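Long-range contacts in conserved hypothetical protein (Pyrococcus furiosus, PDB 1VK1), which probably acts as an ATP-dependent kinase, perhaps on free L-serine, through a ParB-like N-terminal domain joined to a SerK-type C-terminal domain: residues Lys52-Ala57 with Ala85-Leu90; Glu38-Ser43 with His71-Gly76; Gln31-Glu36 with Val164-Asp169; Glu123-Glu128 with Ala150-Leu155. One frame throughout, in Å; residues are numbered along the deposited sequence.

Interaction 1. Residues Lys52-Ala57 with Ala85-Leu90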
loop_
_atom_site.group_PDB
_atom_site.type_symbol
_atom_site.label_atom_id
_atom_site.label_comp_id
_atom_site.label_asym_id
_atom_site.label_seq_id
_atom_site.Cartn_x
_atom_site.Cartn_y
_atom_site.Cartn_z
ATOM N N LYS A 52 -16.298 -1.943 2.152
ATOM C CA LYS A 52 -15.192 -2.834 1.839
ATOM C C LYS A 52 -14.581 -3.324 3.141
ATOM O O LYS A 52 -13.903 -2.544 3.833
ATOM C CB LYS A 52 -14.129 -2.108 0.987
ATOM C CG LYS A 52 -13.155 -3.059 0.318
ATOM C CD LYS A 52 -12.185 -2.337 -0.631
ATOM C CE LYS A 52 -11.166 -3.316 -1.230
ATOM N NZ LYS A 52 -10.293 -2.677 -2.269
ATOM N N PRO A 53 -14.789 -4.601 3.504
ATOM C CA PRO A 53 -14.352 -5.060 4.829
ATOM C C PRO A 53 -12.841 -5.007 4.964
ATOM O O PRO A 53 -12.117 -5.166 3.981
ATOM C CB PRO A 53 -14.838 -6.509 4.886
ATOM C CG PRO A 53 -14.924 -6.937 3.463
ATOM C CD PRO A 53 -15.389 -5.699 2.710
ATOM N N MET A 54 -12.374 -4.789 6.175
ATOM C CA MET A 54 -10.979 -5.016 6.479
ATOM C C MET A 54 -10.649 -6.467 6.212
ATOM O O MET A 54 -11.492 -7.334 6.420
ATOM C CB MET A 54 -10.711 -4.740 7.950
ATOM C CG MET A 54 -10.997 -3.310 8.424
ATOM S SD MET A 54 -9.881 -2.058 7.675
ATOM C CE MET A 54 -8.295 -2.680 8.280
ATOM N N LEU A 55 -9.426 -6.737 5.785
ATOM C CA LEU A 55 -8.877 -8.101 5.808
ATOM C C LEU A 55 -7.824 -8.140 6.882
ATOM O O LEU A 55 -6.909 -7.308 6.881
ATOM C CB LEU A 55 -8.252 -8.508 4.459
ATOM C CG LEU A 55 -9.178 -8.410 3.259
ATOM C CD1 LEU A 55 -8.437 -8.867 1.980
ATOM C CD2 LEU A 55 -10.462 -9.182 3.467
ATOM N N LEU A 56 -7.986 -9.088 7.816
ATOM C CA LEU A 56 -7.146 -9.207 8.986
ATOM C C LEU A 56 -6.632 -10.619 9.142
ATOM O O LEU A 56 -7.232 -11.566 8.646
ATOM C CB LEU A 56 -7.953 -8.887 10.249
ATOM C CG LEU A 56 -8.620 -7.513 10.331
ATOM C CD1 LEU A 56 -9.383 -7.428 11.668
ATOM C CD2 LEU A 56 -7.646 -6.384 10.203
ATOM N N ALA A 57 -5.554 -10.767 9.897
ATOM C CA ALA A 57 -5.044 -12.080 10.308
ATOM C C ALA A 57 -4.549 -11.974 11.730
ATOM O O ALA A 57 -3.870 -11.018 12.084
ATOM C CB ALA A 57 -3.921 -12.535 9.405
ATOM N N ALA A 85 -14.639 -1.906 12.951
ATOM C CA ALA A 85 -14.872 -2.021 11.526
ATOM C C ALA A 85 -15.210 -3.461 11.177
ATOM O O ALA A 85 -14.641 -4.398 11.739
ATOM C CB ALA A 85 -13.665 -1.576 10.716
ATOM N N PRO A 86 -16.109 -3.660 10.207
ATOM C CA PRO A 86 -16.374 -5.000 9.694
ATOM C C PRO A 86 -15.146 -5.579 9.001
ATOM O O PRO A 86 -14.504 -4.888 8.212
ATOM C CB PRO A 86 -17.487 -4.781 8.679
ATOM C CG PRO A 86 -17.398 -3.385 8.271
ATOM C CD PRO A 86 -16.859 -2.626 9.465
ATOM N N SER A 87 -14.854 -6.830 9.316
ATOM C CA SER A 87 -13.612 -7.468 8.973
ATOM C C SER A 87 -13.811 -8.927 8.563
ATOM O O SER A 87 -14.689 -9.620 9.058
ATOM C CB SER A 87 -12.662 -7.415 10.175
ATOM O OG SER A 87 -12.414 -6.091 10.623
ATOM N N VAL A 88 -12.933 -9.380 7.684
ATOM C CA VAL A 88 -12.820 -10.784 7.330
ATOM C C VAL A 88 -11.510 -11.252 7.925
ATOM O O VAL A 88 -10.474 -10.644 7.678
ATOM C CB VAL A 88 -12.847 -10.980 5.798
ATOM C CG1 VAL A 88 -12.557 -12.453 5.414
ATOM C CG2 VAL A 88 -14.180 -10.539 5.236
ATOM N N ILE A 89 -11.555 -12.330 8.699
ATOM C CA ILE A 89 -10.390 -12.881 9.366
ATOM C C ILE A 89 -9.838 -14.054 8.533
ATOM O O ILE A 89 -10.556 -15.010 8.264
ATOM C CB ILE A 89 -10.764 -13.380 10.778
ATOM C CG1 ILE A 89 -11.587 -12.339 11.548
ATOM C CG2 ILE A 89 -9.514 -13.821 11.545
ATOM C CD1 ILE A 89 -10.938 -11.091 11.718
ATOM N N LEU A 90 -8.588 -13.942 8.120
ATOM C CA LEU A 90 -7.893 -14.880 7.257
ATOM C C LEU A 90 -6.868 -15.674 8.058
ATOM O O LEU A 90 -6.366 -15.204 9.091
ATOM C CB LEU A 90 -7.098 -14.077 6.198
ATOM C CG LEU A 90 -7.817 -13.081 5.326
ATOM C CD1 LEU A 90 -6.824 -12.312 4.468
ATOM C CD2 LEU A 90 -8.821 -13.770 4.449
#
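Met54 N donates to Pro86 O at 2.9 Å, and Val88 N answers to Met54 O at 2.8 Å with an N-H...O angle of 169°. The ladder goes on with Leu56 N to Val88 O and Leu90 N to Leu56 O, so Met54 and Leu56 supply both polar groups to the neighbouring strand in a parallel register. Proline suits position 86 because only its carbonyl is needed here.

The Ser87 hydroxyl turns back along its own strand: OG, anti to the carbonyl carbon (chi1 -58°), donates to Ala85 O at 3.0 Å from above that carbonyl's plane. It thus satisfies itself locally while sitting among carbons, with OG 3.4 Å from Met54 CB and 3.5 Å from Leu56 CD1. A valine here would probably leave Ala85 O without this donor and crowd Leu56 CD1. Further along this face Leu56 CD1 meets Ile89 CD1 at 4.0 Å. On the other face branched and ring side chains lie side by side: Val88 runs alongside both Leu55, whose CD2 touches its CB at 3.8 Å, and Pro53, while Leu90 CD1 rests on Leu55 CB.

Strand 19-22 flanks 84-90 and strand 65-67 flanks 54-58; the two parallel strands are the inner pair of this mixed sheet. From 54-58 the chain passes through the antiparallel strand 65-67 and then helix 71-80 before 84-90 pairs parallel with 54-58, within the ParB-like domain.

Interaction 2. Residues Glu38-Ser43 with His71-Gly76. With PO4 (phosphate ion), chain B.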
loop_
_atom_site.group_PDB
_atom_site.type_symbol
_atom_site.label_atom_id
_atom_site.label_comp_id
_atom_site.label_asym_id
_atom_site.label_seq_id
_atom_site.Cartn_x
_atom_site.Cartn_y
_atom_site.Cartn_z
ATOM N N GLU A 38 -7.303 10.825 2.839
ATOM C CA GLU A 38 -8.285 11.898 2.738
ATOM C C GLU A 38 -9.445 11.519 1.833
ATOM O O GLU A 38 -10.592 11.817 2.145
ATOM C CB GLU A 38 -7.604 13.197 2.277
ATOM C CG GLU A 38 -6.654 13.735 3.346
ATOM C CD GLU A 38 -5.957 15.046 2.999
ATOM O OE1 GLU A 38 -6.100 15.532 1.881
ATOM O OE2 GLU A 38 -5.244 15.554 3.880
ATOM N N ASP A 39 -9.168 10.823 0.727
ATOM C CA ASP A 39 -10.223 10.364 -0.142
ATOM C C ASP A 39 -11.159 9.368 0.561
ATOM O O ASP A 39 -12.383 9.448 0.388
ATOM C CB ASP A 39 -9.648 9.747 -1.414
ATOM C CG ASP A 39 -9.143 10.785 -2.416
ATOM O OD1 ASP A 39 -9.305 12.005 -2.209
ATOM O OD2 ASP A 39 -8.573 10.436 -3.451
ATOM N N PHE A 40 -10.599 8.427 1.324
ATOM C CA PHE A 40 -11.427 7.495 2.065
ATOM C C PHE A 40 -12.344 8.270 3.031
ATOM O O PHE A 40 -13.548 8.008 3.122
ATOM C CB PHE A 40 -10.620 6.462 2.858
ATOM C CG PHE A 40 -11.466 5.741 3.862
ATOM C CD1 PHE A 40 -12.388 4.791 3.457
ATOM C CD2 PHE A 40 -11.420 6.077 5.192
ATOM C CE1 PHE A 40 -13.223 4.171 4.380
ATOM C CE2 PHE A 40 -12.262 5.463 6.110
ATOM C CZ PHE A 40 -13.171 4.535 5.690
ATOM N N ILE A 41 -11.764 9.211 3.781
ATOM C CA ILE A 41 -12.561 9.953 4.766
ATOM C C ILE A 41 -13.695 10.707 4.067
ATOM O O ILE A 41 -14.827 10.692 4.526
ATOM C CB ILE A 41 -11.674 10.883 5.593
ATOM C CG1 ILE A 41 -10.785 10.063 6.530
ATOM C CG2 ILE A 41 -12.517 11.892 6.375
ATOM C CD1 ILE A 41 -9.675 10.854 7.168
ATOM N N GLU A 42 -13.380 11.363 2.958
ATOM C CA GLU A 42 -14.400 12.074 2.184
ATOM C C GLU A 42 -15.502 11.144 1.695
ATOM O O GLU A 42 -16.684 11.491 1.761
ATOM C CB GLU A 42 -13.762 12.818 1.009
ATOM C CG GLU A 42 -12.939 14.033 1.365
ATOM C CD GLU A 42 -12.538 14.844 0.134
ATOM O OE1 GLU A 42 -12.945 14.480 -1.014
ATOM O OE2 GLU A 42 -11.805 15.847 0.300
ATOM N N SER A 43 -15.124 9.976 1.173
ATOM C CA SER A 43 -16.098 9.031 0.633
ATOM C C SER A 43 -17.014 8.431 1.714
ATOM O O SER A 43 -18.235 8.343 1.534
ATOM C CB SER A 43 -15.377 7.932 -0.128
ATOM O OG SER A 43 -14.684 8.471 -1.239
ATOM N N HIS A 71 -5.424 -0.409 5.416
ATOM C CA HIS A 71 -4.734 0.583 6.231
ATOM C C HIS A 71 -5.396 1.949 6.197
ATOM O O HIS A 71 -5.541 2.593 7.228
ATOM C CB HIS A 71 -3.261 0.734 5.810
ATOM C CG HIS A 71 -2.423 -0.462 6.109
ATOM N ND1 HIS A 71 -2.365 -1.567 5.279
ATOM C CD2 HIS A 71 -1.619 -0.741 7.164
ATOM C CE1 HIS A 71 -1.547 -2.458 5.827
ATOM N NE2 HIS A 71 -1.101 -1.992 6.972
ATOM N N HIS A 72 -5.791 2.409 5.016
ATOM C CA HIS A 72 -6.383 3.730 4.896
ATOM C C HIS A 72 -7.770 3.777 5.499
ATOM O O HIS A 72 -8.148 4.800 6.102
ATOM C CB HIS A 72 -6.344 4.224 3.449
ATOM C CG HIS A 72 -4.953 4.424 2.944
ATOM N ND1 HIS A 72 -4.200 3.403 2.413
ATOM C CD2 HIS A 72 -4.164 5.517 2.946
ATOM C CE1 HIS A 72 -3.009 3.887 2.087
ATOM N NE2 HIS A 72 -2.965 5.164 2.397
ATOM N N ARG A 73 -8.522 2.687 5.369
ATOM C CA ARG A 73 -9.831 2.559 6.017
ATOM C C ARG A 73 -9.728 2.564 7.535
ATOM O O ARG A 73 -10.438 3.304 8.221
ATOM C CB ARG A 73 -10.532 1.283 5.523
ATOM C CG ARG A 73 -10.808 1.325 4.013
ATOM C CD ARG A 73 -11.697 0.240 3.442
ATOM N NE ARG A 73 -11.283 -1.131 3.575
ATOM C CZ ARG A 73 -10.410 -1.793 2.787
ATOM N NH1 ARG A 73 -9.701 -1.192 1.832
ATOM N NH2 ARG A 73 -10.225 -3.064 3.010
ATOM N N TRP A 74 -8.800 1.781 8.077
ATOM C CA TRP A 74 -8.550 1.754 9.518
ATOM C C TRP A 74 -8.121 3.115 10.036
ATOM O O TRP A 74 -8.682 3.629 11.013
ATOM C CB TRP A 74 -7.474 0.685 9.820
ATOM C CG TRP A 74 -6.798 0.787 11.142
ATOM C CD1 TRP A 74 -7.255 0.338 12.346
ATOM C CD2 TRP A 74 -5.480 1.279 11.373
ATOM N NE1 TRP A 74 -6.305 0.570 13.321
ATOM C CE2 TRP A 74 -5.209 1.142 12.741
ATOM C CE3 TRP A 74 -4.479 1.824 10.546
ATOM C CZ2 TRP A 74 -3.975 1.529 13.301
ATOM C CZ3 TRP A 74 -3.282 2.211 11.100
ATOM C CH2 TRP A 74 -3.040 2.056 12.458
ATOM N N ALA A 75 -7.154 3.729 9.373
ATOM C CA ALA A 75 -6.628 4.993 9.835
ATOM C C ALA A 75 -7.674 6.101 9.699
ATOM O O ALA A 75 -7.770 6.977 10.562
ATOM C CB ALA A 75 -5.350 5.354 9.070
ATOM N N GLY A 76 -8.461 6.072 8.624
ATOM C CA GLY A 76 -9.511 7.058 8.447
ATOM C C GLY A 76 -10.593 6.937 9.503
ATOM O O GLY A 76 -11.047 7.939 10.063
HETATM P P PO4 B . -3.973 -0.296 2.170
HETATM O O1 PO4 B . -2.473 0.314 2.404
HETATM O O2 PO4 B . -4.956 0.871 2.593
HETATM O O3 PO4 B . -4.109 -0.619 0.724
HETATM O O4 PO4 B . -4.148 -1.501 3.073
#
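Phe40 reaches Arg73 and Gly76 between helical segments 38-43 and 71-76, whose axes cross at -63°. From CB, directed at the other helix, CG stands anti to the backbone N (chi1 166°) and carries the ring onto the helix 71-76 backbone. CD2 comes 3.6 Å from His72 O and has Gly76 CA at the ring edge, 3.9 Å away; CE2 lies 3.5 Å from Arg73 O. CD1 and CE1 rest on the aliphatic Arg73 CG, and at the tip CZ meets Arg73 CA and O, both at 3.9 Å. Arg73 CA sits over the ring centre, 3.8 Å from the centroid, in a CH-pi contact. Glycine suits position 76 since any CB would collide with Phe40 CD2; Ile41 CG1 also uses this bare backbone.

The same helix start grips a phosphate ion, probably from the crystallisation liquor: His71 N and ND1 share O4, while His72 N and ND1 (2.6 Å) share O2. Gly70 N adds a bond. Such a site is consistent with binding nucleotide phosphates.

Arg73 leads its guanidinium away to Pro53 O and Asp69. Phe50 packs on Phe40 and Arg73, so strand 49-50 meets both helices, 34-47 and 71-80.

Interaction 3. Residues Gln31-Glu36 with Val164-Asp169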
loop_
_atom_site.group_PDB
_atom_site.type_symbol
_atom_site.label_atom_id
_atom_site.label_comp_id
_atom_site.label_asym_id
_atom_site.label_seq_id
_atom_site.Cartn_x
_atom_site.Cartn_y
_atom_site.Cartn_z
ATOM N N GLN A 31 2.902 2.273 5.864
ATOM C CA GLN A 31 2.550 3.671 6.009
ATOM C C GLN A 31 1.437 4.057 5.029
ATOM O O GLN A 31 1.078 3.287 4.143
ATOM C CB GLN A 31 3.798 4.515 5.765
ATOM C CG GLN A 31 4.874 4.367 6.848
ATOM C CD GLN A 31 6.112 5.146 6.527
ATOM O OE1 GLN A 31 6.532 5.214 5.365
ATOM N NE2 GLN A 31 6.726 5.725 7.557
ATOM N N LEU A 32 0.935 5.275 5.190
ATOM C CA LEU A 32 -0.194 5.778 4.414
ATOM C C LEU A 32 0.218 6.744 3.319
ATOM O O LEU A 32 1.259 7.393 3.409
ATOM C CB LEU A 32 -1.183 6.477 5.330
ATOM C CG LEU A 32 -1.630 5.698 6.540
ATOM C CD1 LEU A 32 -2.567 6.582 7.364
ATOM C CD2 LEU A 32 -2.300 4.384 6.166
ATOM N N VAL A 33 -0.651 6.849 2.314
ATOM C CA VAL A 33 -0.606 7.898 1.276
ATOM C C VAL A 33 -1.653 8.949 1.659
ATOM O O VAL A 33 -2.836 8.618 1.852
ATOM C CB VAL A 33 -0.942 7.328 -0.097
ATOM C CG1 VAL A 33 -0.872 8.417 -1.159
ATOM C CG2 VAL A 33 -0.017 6.167 -0.437
ATOM N N GLN A 34 -1.238 10.203 1.827
ATOM C CA GLN A 34 -2.162 11.227 2.313
ATOM C C GLN A 34 -3.427 11.330 1.450
ATOM O O GLN A 34 -4.539 11.419 1.981
ATOM C CB GLN A 34 -1.469 12.595 2.418
ATOM C CG GLN A 34 -2.371 13.676 2.999
ATOM C CD GLN A 34 -1.664 14.993 3.256
ATOM O OE1 GLN A 34 -0.437 15.053 3.302
ATOM N NE2 GLN A 34 -2.445 16.048 3.448
ATOM N N ARG A 35 -3.273 11.293 0.136
ATOM C CA ARG A 35 -4.422 11.421 -0.738
ATOM C C ARG A 35 -5.406 10.283 -0.535
ATOM O O ARG A 35 -6.617 10.487 -0.549
ATOM C CB ARG A 35 -3.978 11.486 -2.193
ATOM C CG ARG A 35 -5.118 11.706 -3.182
ATOM C CD ARG A 35 -4.632 11.969 -4.592
ATOM N NE ARG A 35 -3.709 13.095 -4.687
ATOM C CZ ARG A 35 -4.047 14.369 -4.610
ATOM N NH1 ARG A 35 -5.319 14.740 -4.450
ATOM N NH2 ARG A 35 -3.120 15.305 -4.715
ATOM N N GLU A 36 -4.896 9.072 -0.356
ATOM C CA GLU A 36 -5.766 7.913 -0.149
ATOM C C GLU A 36 -6.512 7.979 1.196
ATOM O O GLU A 36 -7.675 7.589 1.288
ATOM C CB GLU A 36 -4.961 6.614 -0.281
ATOM C CG GLU A 36 -4.778 6.152 -1.724
ATOM C CD GLU A 36 -6.073 5.662 -2.323
ATOM O OE1 GLU A 36 -6.741 4.812 -1.690
ATOM O OE2 GLU A 36 -6.429 6.124 -3.421
ATOM N N VAL A 164 8.888 11.833 -0.330
ATOM C CA VAL A 164 9.052 12.803 -1.414
ATOM C C VAL A 164 7.888 12.704 -2.401
ATOM O O VAL A 164 7.295 13.722 -2.767
ATOM C CB VAL A 164 10.389 12.611 -2.133
ATOM C CG1 VAL A 164 10.447 13.404 -3.427
ATOM C CG2 VAL A 164 11.525 13.011 -1.201
ATOM N N LEU A 165 7.553 11.490 -2.818
ATOM C CA LEU A 165 6.444 11.327 -3.735
ATOM C C LEU A 165 5.110 11.832 -3.191
ATOM O O LEU A 165 4.353 12.472 -3.908
ATOM C CB LEU A 165 6.308 9.878 -4.152
ATOM C CG LEU A 165 7.497 9.300 -4.950
ATOM C CD1 LEU A 165 7.271 7.838 -5.255
ATOM C CD2 LEU A 165 7.762 10.088 -6.230
ATOM N N ASP A 166 4.835 11.569 -1.923
ATOM C CA ASP A 166 3.602 12.028 -1.295
ATOM C C ASP A 166 3.579 13.571 -1.267
ATOM O O ASP A 166 2.559 14.196 -1.558
ATOM C CB ASP A 166 3.543 11.432 0.117
ATOM C CG ASP A 166 2.134 11.616 0.779
ATOM O OD1 ASP A 166 1.443 12.632 0.518
ATOM O OD2 ASP A 166 1.652 10.802 1.552
ATOM N N GLU A 167 4.698 14.192 -0.921
ATOM C CA GLU A 167 4.770 15.641 -0.911
ATOM C C GLU A 167 4.547 16.243 -2.289
ATOM O O GLU A 167 3.801 17.216 -2.425
ATOM C CB GLU A 167 6.098 16.074 -0.318
ATOM C CG GLU A 167 6.148 15.806 1.192
ATOM C CD GLU A 167 7.534 15.847 1.815
ATOM O OE1 GLU A 167 8.530 16.063 1.107
ATOM O OE2 GLU A 167 7.610 15.643 3.042
ATOM N N MET A 168 5.161 15.650 -3.311
ATOM C CA MET A 168 5.020 16.153 -4.668
ATOM C C MET A 168 3.609 15.918 -5.205
ATOM O O MET A 168 3.088 16.730 -5.948
ATOM C CB MET A 168 6.072 15.545 -5.589
ATOM C CG MET A 168 7.499 15.949 -5.207
ATOM S SD MET A 168 8.750 15.359 -6.366
ATOM C CE MET A 168 8.564 16.594 -7.686
ATOM N N ASP A 169 2.990 14.805 -4.796
ATOM C CA ASP A 169 1.590 14.483 -5.096
ATOM C C ASP A 169 0.684 15.570 -4.506
ATOM O O ASP A 169 -0.151 16.151 -5.192
ATOM C CB ASP A 169 1.312 13.083 -4.494
ATOM C CG ASP A 169 -0.123 12.631 -4.586
ATOM O OD1 ASP A 169 -0.866 13.165 -5.372
ATOM O OD2 ASP A 169 -0.561 11.692 -3.881
HETATM O O HOH W 1 3.100 8.604 1.793
HETATM O O HOH W 2 -0.832 12.172 -1.207
#
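Asp166 meets the start of helix 34-47 through Gln34 N, which donates to Asp166 OD2 at 3.0 Å on the syn side of the carboxylate, 26° out of its plane, in a nearly straight bond. The valine at the N-cap position, Val33, has no polar side chain, and an aspartate from the other helix takes this first-turn amide instead; the helix dipole would probably favour its negative charge. Asp166 CG is anti to the backbone N (chi1 -168°), which sends the carboxylate across the gap. One water links OD2 to Leu32 O, and a second joins Arg35 N to Asp166 OD1 and Asp169 OD2. Asp166 was modelled in two positions, so these details hold for one of them.

One turn on, Asp169 receives Arg35 side-on: NE and NH2 reach OD1 at 2.9 and 3.2 Å from the same face, and NH2 also donates to Asp169 O at 3.1 Å. The guanidinium plane is turned 49° from the carboxylate. A leucine in place of Arg35 would probably leave the buried Asp169 carboxylate without its countercharge and Asp169 O without this donor.

Val33 N is taken by His72 NE2 of helix 71-80, and the far side of helix 161-170, with Val164 and Met168, packs on helix 114-119. The contact therefore joins the ParB-like and SerK-type portions of the chain.

Interaction 4. Residues Glu123-Glu128 with Ala150-Leu155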
loop_
_atom_site.group_PDB
_atom_site.type_symbol
_atom_site.label_atom_id
_atom_site.label_comp_id
_atom_site.label_asym_id
_atom_site.label_seq_id
_atom_site.Cartn_x
_atom_site.Cartn_y
_atom_site.Cartn_z
ATOM N N GLU A 123 20.741 8.804 -2.989
ATOM C CA GLU A 123 21.500 8.759 -4.217
ATOM C C GLU A 123 20.609 8.269 -5.328
ATOM O O GLU A 123 19.719 7.412 -5.108
ATOM C CB GLU A 123 22.701 7.829 -4.085
ATOM C CG GLU A 123 23.719 8.237 -3.040
ATOM C CD GLU A 123 24.821 7.213 -2.911
ATOM O OE1 GLU A 123 25.656 7.126 -3.837
ATOM O OE2 GLU A 123 24.837 6.487 -1.904
ATOM N N VAL A 124 20.817 8.808 -6.515
ATOM C CA VAL A 124 20.119 8.379 -7.699
ATOM C C VAL A 124 21.169 8.188 -8.783
ATOM O O VAL A 124 21.742 9.164 -9.269
ATOM C CB VAL A 124 19.027 9.407 -8.142
ATOM C CG1 VAL A 124 18.226 8.852 -9.282
ATOM C CG2 VAL A 124 18.134 9.774 -6.968
ATOM N N ILE A 125 21.426 6.934 -9.142
ATOM C CA ILE A 125 22.584 6.557 -9.958
ATOM C C ILE A 125 22.133 5.901 -11.238
ATOM O O ILE A 125 21.441 4.887 -11.209
ATOM C CB ILE A 125 23.493 5.573 -9.164
ATOM C CG1 ILE A 125 23.955 6.195 -7.848
ATOM C CG2 ILE A 125 24.706 5.136 -10.023
ATOM C CD1 ILE A 125 24.613 5.198 -6.894
ATOM N N GLU A 126 22.559 6.424 -12.388
ATOM C CA GLU A 126 22.208 5.766 -13.617
ATOM C C GLU A 126 22.836 4.361 -13.628
ATOM O O GLU A 126 24.037 4.194 -13.374
ATOM C CB GLU A 126 22.641 6.575 -14.846
ATOM C CG GLU A 126 21.889 6.170 -16.098
ATOM C CD GLU A 126 22.173 7.056 -17.303
ATOM O OE1 GLU A 126 22.990 8.000 -17.191
ATOM O OE2 GLU A 126 21.564 6.795 -18.358
ATOM N N ASP A 127 22.013 3.363 -13.907
ATOM C CA ASP A 127 22.426 1.968 -13.796
ATOM C C ASP A 127 21.467 1.122 -14.582
ATOM O O ASP A 127 20.296 0.995 -14.208
ATOM C CB ASP A 127 22.421 1.582 -12.306
ATOM C CG ASP A 127 22.882 0.169 -12.029
ATOM O OD1 ASP A 127 23.022 -0.656 -12.950
ATOM O OD2 ASP A 127 23.119 -0.165 -10.872
ATOM N N GLU A 128 21.948 0.535 -15.683
ATOM C CA GLU A 128 21.116 -0.260 -16.558
ATOM C C GLU A 128 20.592 -1.537 -15.900
ATOM O O GLU A 128 19.664 -2.138 -16.411
ATOM C CB GLU A 128 21.880 -0.627 -17.836
ATOM N N ALA A 150 19.206 3.552 -10.265
ATOM C CA ALA A 150 19.186 2.854 -8.979
ATOM C C ALA A 150 19.139 3.850 -7.843
ATOM O O ALA A 150 19.861 4.846 -7.852
ATOM C CB ALA A 150 20.437 1.972 -8.837
ATOM N N ILE A 151 18.278 3.584 -6.860
ATOM C CA ILE A 151 18.269 4.331 -5.601
ATOM C C ILE A 151 18.717 3.353 -4.527
ATOM O O ILE A 151 17.929 2.503 -4.082
ATOM C CB ILE A 151 16.873 4.914 -5.305
ATOM C CG1 ILE A 151 16.444 5.832 -6.468
ATOM C CG2 ILE A 151 16.886 5.624 -3.976
ATOM C CD1 ILE A 151 14.970 6.243 -6.436
ATOM N N PRO A 152 19.981 3.416 -4.136
ATOM C CA PRO A 152 20.495 2.453 -3.185
ATOM C C PRO A 152 19.866 2.569 -1.818
ATOM O O PRO A 152 19.325 3.618 -1.437
ATOM C CB PRO A 152 22.007 2.744 -3.135
ATOM C CG PRO A 152 22.219 3.992 -3.831
ATOM C CD PRO A 152 21.024 4.351 -4.606
ATOM N N GLY A 153 19.908 1.473 -1.090
ATOM C CA GLY A 153 19.412 1.414 0.252
ATOM C C GLY A 153 18.454 0.276 0.494
ATOM O O GLY A 153 18.430 -0.719 -0.237
ATOM N N GLY A 154 17.650 0.447 1.530
ATOM C CA GLY A 154 16.675 -0.540 1.938
ATOM C C GLY A 154 15.429 0.130 2.454
ATOM O O GLY A 154 14.953 1.109 1.879
ATOM N N LEU A 155 14.898 -0.390 3.532
ATOM C CA LEU A 155 13.617 0.068 4.050
ATOM C C LEU A 155 13.536 1.565 4.291
ATOM O O LEU A 155 12.573 2.219 3.901
ATOM C CB LEU A 155 13.288 -0.674 5.335
ATOM C CG LEU A 155 11.960 -0.252 5.944
ATOM C CD1 LEU A 155 10.839 -0.277 4.893
ATOM C CD2 LEU A 155 11.625 -1.143 7.094
HETATM O O HOH W 3 20.168 6.320 -1.583
#
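Ile125 and Ala150 form an antiparallel, hydrogen-bonded pair: Ile125 N donates to Ala150 O at 2.9 Å, and Ala150 N returns a bond to Ile125 O at 2.8 Å and 168°. Two residues away in the ladder, Asp127 is bonded through its backbone to Ser148, and Asp127 O also meets the Ser148 hydroxyl.

In the other direction the next hydrogen-bonded pair would be Glu123 with Pro152, and there the pattern fails, because a proline has no N-H to give. Glu123 O is buried with no hydrogen-bond partner. It faces carbon instead: Ile151 CA approaches at 3.4 Å in a CA-H...O contact with an angle of 155° at the hydrogen, and Pro152 CD is also near. The second half of the missing pair is rescued by water, which accepts from Glu123 N at 2.9 Å and donates to Pro152 O at 2.8 Å.

What proline loses in polarity it returns in packing. Its CG lies against Glu123 CB at 3.9 Å and Ile125 CD1 at 4.1 Å, its ring crossing both side chains at about a right angle. Val124 CG2 touches Ile151 CG1 on the other side, where both meet Leu117 of helix 114-119. Ala150 CB lies 4.0 Å from Asp127 CB and from Asp127 OD2, which suits a small residue; Asp127 OD1 holds Lys129 N and OD2 holds NZ of the dimethylated Lys133, a chemical modification.

The chemistry implies that at Pro152 direct pairing with Glu123 gives way to one water-mediated link, while Glu123 O goes without a hydrogen bond.

Interactions 1 and 2 belong to the ParB-like domain, their centres about 15 Å apart, and they alternate along the chain. They meet at Arg73 and Pro53, where the phosphate-gripping helix 71-80 joins the four-stranded mixed sheet. Interaction 3, about 13 Å from interaction 2 between centres, shares helix 34-47 with it and meets it at His72. It spans the longest separation in sequence and encloses the other three, bringing the SerK-type part against the ParB-like part. Interaction 4 lies at the edge of the separate antiparallel sheet, about 36 Å from interaction 1 by centres. Together they describe two sheet-containing regions bridged by helices 34-47 and 161-170.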